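Local structure of putative exported protein (Peptoclostridium difficile, 5TTA) at residues A81-L91 / H201-C209. The protein is of unknown function, a putative exported protein of the DUF5780 family in the E-set clan. Sequence-based numbering, arbitrary orientation.
Sequences AYDKNGKPLEL and HGVKYIISC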
ATOM      1  N   ALA A  81      17.490 -25.688 -12.690  1.00 15.83           N
ATOM      2  CA  ALA A  81      18.766 -25.952 -12.030  1.00 18.73           C
ATOM      3  C   ALA A  81      19.269 -27.345 -12.369  1.00 20.51           C
ATOM      4  O   ALA A  81      18.479 -28.278 -12.515  1.00 21.21           O
ATOM      5  CB  ALA A  81      18.629 -25.807 -10.495  1.00 17.39           C
ATOM      6  N   TYR A  82      20.599 -27.485 -12.468  1.00 14.25           N
ATOM      7  CA  TYR A  82      21.247 -28.721 -12.870  1.00 23.25           C
ATOM      8  C   TYR A  82      22.458 -28.962 -11.994  1.00 21.46           C
ATOM      9  O   TYR A  82      23.163 -28.016 -11.636  1.00 21.19           O
ATOM     10  CB  TYR A  82      21.691 -28.668 -14.356  1.00 21.39           C
ATOM     11  CG  TYR A  82      20.493 -28.635 -15.245  1.00 20.27           C
ATOM     12  CD1 TYR A  82      19.822 -27.439 -15.510  1.00 20.68           C
ATOM     13  CD2 TYR A  82      19.985 -29.823 -15.767  1.00 20.63           C
ATOM     14  CE1 TYR A  82      18.666 -27.425 -16.279  1.00 24.18           C
ATOM     15  CE2 TYR A  82      18.851 -29.817 -16.536  1.00 22.64           C
ATOM     16  CZ  TYR A  82      18.203 -28.639 -16.796  1.00 21.02           C
ATOM     17  OH  TYR A  82      17.078 -28.686 -17.562  1.00 34.29           O
ATOM     18  N   ASP A  83      22.729 -30.242 -11.702  1.00 19.97           N
ATOM     19  CA  ASP A  83      23.966 -30.619 -11.016  1.00 23.39           C
ATOM     20  C   ASP A  83      25.151 -30.627 -11.984  1.00 23.33           C
ATOM     21  O   ASP A  83      25.030 -30.333 -13.182  1.00 21.97           O
ATOM     22  CB  ASP A  83      23.815 -31.957 -10.269  1.00 23.89           C
ATOM     23  CG  ASP A  83      23.916 -33.204 -11.173  1.00 30.86           C
ATOM     24  OD1 ASP A  83      24.160 -33.122 -12.406  1.00 23.92           O
ATOM     25  OD2 ASP A  83      23.743 -34.313 -10.630  1.00 35.57           O
ATOM     26  N   LYS A  84      26.326 -30.988 -11.457  1.00 23.16           N
ATOM     27  CA  LYS A  84      27.553 -30.891 -12.238  1.00 26.71           C
ATOM     28  C   LYS A  84      27.566 -31.845 -13.429  1.00 29.08           C
ATOM     29  O   LYS A  84      28.381 -31.661 -14.335  1.00 28.75           O
ATOM     30  CB  LYS A  84      28.764 -31.170 -11.350  1.00 31.97           C
ATOM     31  CG  LYS A  84      28.843 -32.596 -10.848  1.00 36.45           C
ATOM     32  CD  LYS A  84      29.901 -32.767  -9.769  1.00 47.83           C
ATOM     33  CE  LYS A  84      30.093 -34.248  -9.434  1.00 55.25           C
ATOM     34  NZ  LYS A  84      31.181 -34.496  -8.445  1.00 64.66           N
ATOM     35  N   ASN A  85      26.681 -32.845 -13.441  1.00 23.12           N
ATOM     36  CA  ASN A  85      26.628 -33.834 -14.509  1.00 22.04           C
ATOM     37  C   ASN A  85      25.455 -33.623 -15.462  1.00 26.11           C
ATOM     38  O   ASN A  85      25.170 -34.514 -16.288  1.00 26.90           O
ATOM     39  CB  ASN A  85      26.577 -35.242 -13.905  1.00 24.06           C
ATOM     40  CG  ASN A  85      27.832 -35.574 -13.101  1.00 32.22           C
ATOM     41  OD1 ASN A  85      28.953 -35.343 -13.556  1.00 33.49           O
ATOM     42  ND2 ASN A  85      27.644 -36.103 -11.891  1.00 32.07           N
ATOM     43  N   GLY A  86      24.800 -32.462 -15.410  1.00 22.79           N
ATOM     44  CA  GLY A  86      23.697 -32.173 -16.311  1.00 25.11           C
ATOM     45  C   GLY A  86      22.376 -32.816 -15.949  1.00 28.56           C
ATOM     46  O   GLY A  86      21.455 -32.817 -16.784  1.00 24.49           O
ATOM     47  N   LYS A  87      22.256 -33.401 -14.743  1.00 21.03           N
ATOM     48  CA  LYS A  87      20.964 -33.903 -14.283  1.00 20.36           C
ATOM     49  C   LYS A  87      20.116 -32.771 -13.701  1.00 24.46           C
ATOM     50  O   LYS A  87      20.620 -31.932 -12.953  1.00 23.99           O
ATOM     51  CB  LYS A  87      21.153 -34.993 -13.224  1.00 35.59           C
ATOM     52  CG  LYS A  87      22.058 -36.153 -13.644  1.00 50.24           C
ATOM     53  CD  LYS A  87      21.344 -37.125 -14.585  1.00 56.20           C
ATOM     54  CE  LYS A  87      21.921 -38.538 -14.482  1.00 56.14           C
ATOM     55  NZ  LYS A  87      23.220 -38.677 -15.202  1.00 58.19           N
ATOM     56  N   PRO A  88      18.827 -32.734 -14.014  1.00 22.60           N
ATOM     57  CA  PRO A  88      17.964 -31.681 -13.469  1.00 21.28           C
ATOM     58  C   PRO A  88      17.667 -31.882 -11.985  1.00 23.96           C
ATOM     59  O   PRO A  88      17.514 -33.006 -11.496  1.00 22.15           O
ATOM     60  CB  PRO A  88      16.687 -31.806 -14.312  1.00 23.13           C
ATOM     61  CG  PRO A  88      16.652 -33.281 -14.704  1.00 29.56           C
ATOM     62  CD  PRO A  88      18.100 -33.696 -14.868  1.00 30.34           C
ATOM     63  N   LEU A  89      17.554 -30.765 -11.269  1.00 16.06           N
ATOM     64  CA  LEU A  89      17.359 -30.781  -9.817  1.00 21.58           C
ATOM     65  C   LEU A  89      16.022 -30.162  -9.454  1.00 23.31           C
ATOM     66  O   LEU A  89      15.669 -29.090  -9.969  1.00 23.11           O
ATOM     67  CB  LEU A  89      18.479 -30.021  -9.093  1.00 20.33           C
ATOM     68  CG  LEU A  89      19.863 -30.637  -9.237  1.00 22.59           C
ATOM     69  CD1 LEU A  89      20.913 -29.649  -8.718  1.00 29.14           C
ATOM     70  CD2 LEU A  89      19.908 -31.928  -8.469  1.00 29.65           C
ATOM     71  N   GLU A  90      15.290 -30.821  -8.551  1.00 22.88           N
ATOM     72  CA  GLU A  90      14.123 -30.216  -7.919  1.00 22.48           C
ATOM     73  C   GLU A  90      14.580 -29.464  -6.677  1.00 20.94           C
ATOM     74  O   GLU A  90      15.230 -30.053  -5.802  1.00 21.94           O
ATOM     75  CB  GLU A  90      13.090 -31.263  -7.513  1.00 29.05           C
ATOM     76  CG  GLU A  90      12.418 -31.953  -8.660  1.00 35.52           C
ATOM     77  CD  GLU A  90      11.346 -32.916  -8.189  1.00 43.70           C
ATOM     78  OE1 GLU A  90      10.174 -32.497  -8.065  1.00 48.24           O
ATOM     79  OE2 GLU A  90      11.689 -34.087  -7.931  1.00 50.17           O
ATOM     80  N   LEU A  91      14.215 -28.183  -6.592  1.00 20.59           N
ATOM     81  CA  LEU A  91      14.609 -27.320  -5.485  1.00 22.59           C
ATOM     82  C   LEU A  91      13.414 -26.784  -4.708  1.00 20.97           C
ATOM     83  O   LEU A  91      12.330 -26.592  -5.250  1.00 17.75           O
ATOM     84  CB  LEU A  91      15.418 -26.096  -5.986  1.00 20.48           C
ATOM     85  CG  LEU A  91      16.687 -26.425  -6.777  1.00 20.32           C
ATOM     86  CD1 LEU A  91      17.426 -25.114  -7.069  1.00 16.75           C
ATOM     87  CD2 LEU A  91      17.579 -27.361  -5.993  1.00 20.75           C
ATOM     88  N   HIS A 201      27.736 -26.234  -3.098  1.00 28.10           N
ATOM     89  CA  HIS A 201      26.355 -26.111  -3.543  1.00 23.29           C
ATOM     90  C   HIS A 201      26.075 -27.212  -4.560  1.00 24.60           C
ATOM     91  O   HIS A 201      26.818 -27.348  -5.536  1.00 29.91           O
ATOM     92  CB  HIS A 201      26.089 -24.740  -4.157  1.00 24.92           C
ATOM     93  CG  HIS A 201      24.682 -24.268  -3.971  1.00 25.36           C
ATOM     94  ND1 HIS A 201      23.594 -24.987  -4.414  1.00 27.95           N
ATOM     95  CD2 HIS A 201      24.185 -23.169  -3.360  1.00 23.51           C
ATOM     96  CE1 HIS A 201      22.485 -24.348  -4.086  1.00 27.48           C
ATOM     97  NE2 HIS A 201      22.816 -23.236  -3.460  1.00 21.91           N
ATOM     98  N   GLY A 202      25.007 -27.988  -4.337  1.00 23.75           N
ATOM     99  CA  GLY A 202      24.679 -29.051  -5.276  1.00 23.27           C
ATOM    100  C   GLY A 202      24.305 -28.524  -6.647  1.00 20.53           C
ATOM    101  O   GLY A 202      24.409 -29.245  -7.650  1.00 28.40           O
ATOM    102  N   VAL A 203      23.834 -27.288  -6.710  1.00 21.26           N
ATOM    103  CA  VAL A 203      23.464 -26.657  -7.975  1.00 23.92           C
ATOM    104  C   VAL A 203      24.732 -26.149  -8.644  1.00 27.31           C
ATOM    105  O   VAL A 203      25.449 -25.321  -8.078  1.00 26.74           O
ATOM    106  CB  VAL A 203      22.469 -25.512  -7.763  1.00 22.11           C
ATOM    107  CG1 VAL A 203      22.258 -24.757  -9.075  1.00 21.16           C
ATOM    108  CG2 VAL A 203      21.153 -26.018  -7.212  1.00 26.20           C
ATOM    109  N   LYS A 204      25.007 -26.641  -9.855  1.00 19.43           N
ATOM    110  CA  LYS A 204      26.168 -26.217 -10.623  1.00 26.08           C
ATOM    111  C   LYS A 204      25.802 -25.238 -11.724  1.00 32.13           C
ATOM    112  O   LYS A 204      26.594 -24.344 -12.041  1.00 24.05           O
ATOM    113  CB  LYS A 204      26.868 -27.449 -11.228  1.00 25.06           C
ATOM    114  CG  LYS A 204      28.136 -27.164 -12.015  1.00 34.73           C
ATOM    115  CD  LYS A 204      29.232 -26.562 -11.149  1.00 47.70           C
ATOM    116  CE  LYS A 204      30.612 -26.885 -11.713  1.00 50.10           C
ATOM    117  NZ  LYS A 204      30.894 -26.117 -12.943  1.00 51.10           N
ATOM    118  N   TYR A 205      24.603 -25.362 -12.283  1.00 20.86           N
ATOM    119  CA  TYR A 205      24.185 -24.529 -13.388  1.00 16.00           C
ATOM    120  C   TYR A 205      22.747 -24.109 -13.190  1.00 18.96           C
ATOM    121  O   TYR A 205      21.896 -24.911 -12.788  1.00 19.68           O
ATOM    122  CB  TYR A 205      24.293 -25.280 -14.743  1.00 16.81           C
ATOM    123  CG  TYR A 205      25.626 -25.929 -15.035  1.00 21.27           C
ATOM    124  CD1 TYR A 205      26.659 -25.201 -15.651  1.00 20.21           C
ATOM    125  CD2 TYR A 205      25.834 -27.283 -14.780  1.00 20.25           C
ATOM    126  CE1 TYR A 205      27.867 -25.792 -15.951  1.00 24.01           C
ATOM    127  CE2 TYR A 205      27.035 -27.890 -15.089  1.00 28.31           C
ATOM    128  CZ  TYR A 205      28.052 -27.140 -15.671  1.00 30.35           C
ATOM    129  OH  TYR A 205      29.249 -27.741 -15.959  1.00 34.26           O
ATOM    130  N   ILE A 206      22.483 -22.859 -13.506  1.00 16.83           N
ATOM    131  CA  ILE A 206      21.136 -22.319 -13.555  1.00 18.73           C
ATOM    132  C   ILE A 206      20.945 -21.781 -14.959  1.00 24.32           C
ATOM    133  O   ILE A 206      21.793 -21.030 -15.451  1.00 19.84           O
ATOM    134  CB  ILE A 206      20.943 -21.227 -12.491  1.00 17.57           C
ATOM    135  CG1 ILE A 206      21.067 -21.867 -11.099  1.00 22.09           C
ATOM    136  CG2 ILE A 206      19.618 -20.505 -12.685  1.00 15.97           C
ATOM    137  CD1 ILE A 206      21.054 -20.876 -10.029  1.00 25.09           C
ATOM    138  N   ILE A 207      19.890 -22.215 -15.638  1.00 19.80           N
ATOM    139  CA  ILE A 207      19.571 -21.641 -16.940  1.00 17.02           C
ATOM    140  C   ILE A 207      18.212 -20.991 -16.807  1.00 16.61           C
ATOM    141  O   ILE A 207      17.361 -21.483 -16.064  1.00 20.97           O
ATOM    142  CB  ILE A 207      19.606 -22.702 -18.070  1.00 20.93           C
ATOM    143  CG1 ILE A 207      18.590 -23.807 -17.797  1.00 19.16           C
ATOM    144  CG2 ILE A 207      21.019 -23.330 -18.161  1.00 23.15           C
ATOM    145  CD1 ILE A 207      18.434 -24.800 -19.009  1.00 31.90           C
ATOM    146  N   SER A 208      18.024 -19.860 -17.498  1.00 17.82           N
ATOM    147  CA  SER A 208      16.847 -19.030 -17.317  1.00 16.39           C
ATOM    148  C   SER A 208      16.239 -18.609 -18.649  1.00 20.09           C
ATOM    149  O   SER A 208      16.867 -18.701 -19.720  1.00 24.74           O
ATOM    150  CB  SER A 208      17.167 -17.790 -16.482  1.00 21.27           C
ATOM    151  OG  SER A 208      17.915 -18.169 -15.324  1.00 30.24           O
ATOM    152  N   CYS A 209      14.982 -18.172 -18.570  1.00 19.40           N
ATOM    153  CA  CYS A 209      14.276 -17.681 -19.751  1.00 20.95           C
ATOM    154  C   CYS A 209      13.252 -16.655 -19.297  1.00 18.54           C
ATOM    155  O   CYS A 209      12.506 -16.908 -18.342  1.00 21.80           O
ATOM    156  CB  CYS A 209      13.586 -18.832 -20.505  1.00 29.08           C
ATOM    157  SG  CYS A 209      12.769 -18.383 -22.074  1.00 27.08           S
TER
HETATM  158  O   HOH W   1      26.535 -30.738  -8.664  1.00 31.02           O
HETATM  159  O   HOH W   2      30.380 -29.648 -14.428  1.00 40.80           O
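V203 spreads its two methyls over three apolar side chains of residues 81-91. With CG1 anti to the backbone N (chi1 172°), that methyl meets A81 CB, while V203 CG2 sits 3.8 Å from L91 CD1 and 3.9 Å from L89 CD1. On the face of the sheet that carries Y82 and Y205, the Y82 ring instead has I207 against it: I207 CD1 lies 3.8 Å from Y82 CE1, and F233 of helix 226-233 touches both residues. Between these two layers, strands 72-82 and 205-215 run antiparallel, with a classic beta bulge where K204 and Y205 both face Y82. Y82 O therefore takes two N-H groups, K204 N at 2.9 Å in the carbonyl plane and Y205 N tilted 20° from it; Y82 N returns a bond to Y205 O. Beyond the bulge, residues 83-86 make a type I turn, braced by D83: its OD1 accepts N85 N, an Asx turn, and K87 N, from opposite faces of the carboxylate plane. The turn brings D83 O to the edge of the Y205 ring, in plane, 3.5 Å from CD2. K204 CG sits above one face of the same ring, displaced toward its rim, and K204 CB packs against K84 N at 3.6 Å. Two waters stitch the outer end: one joins K84 N to G202 O, the other gives hydrogen bonds to K84 O and Y205 OH. That hydroxyl also bonds E244, and K84 O also accepts from N240 ND2.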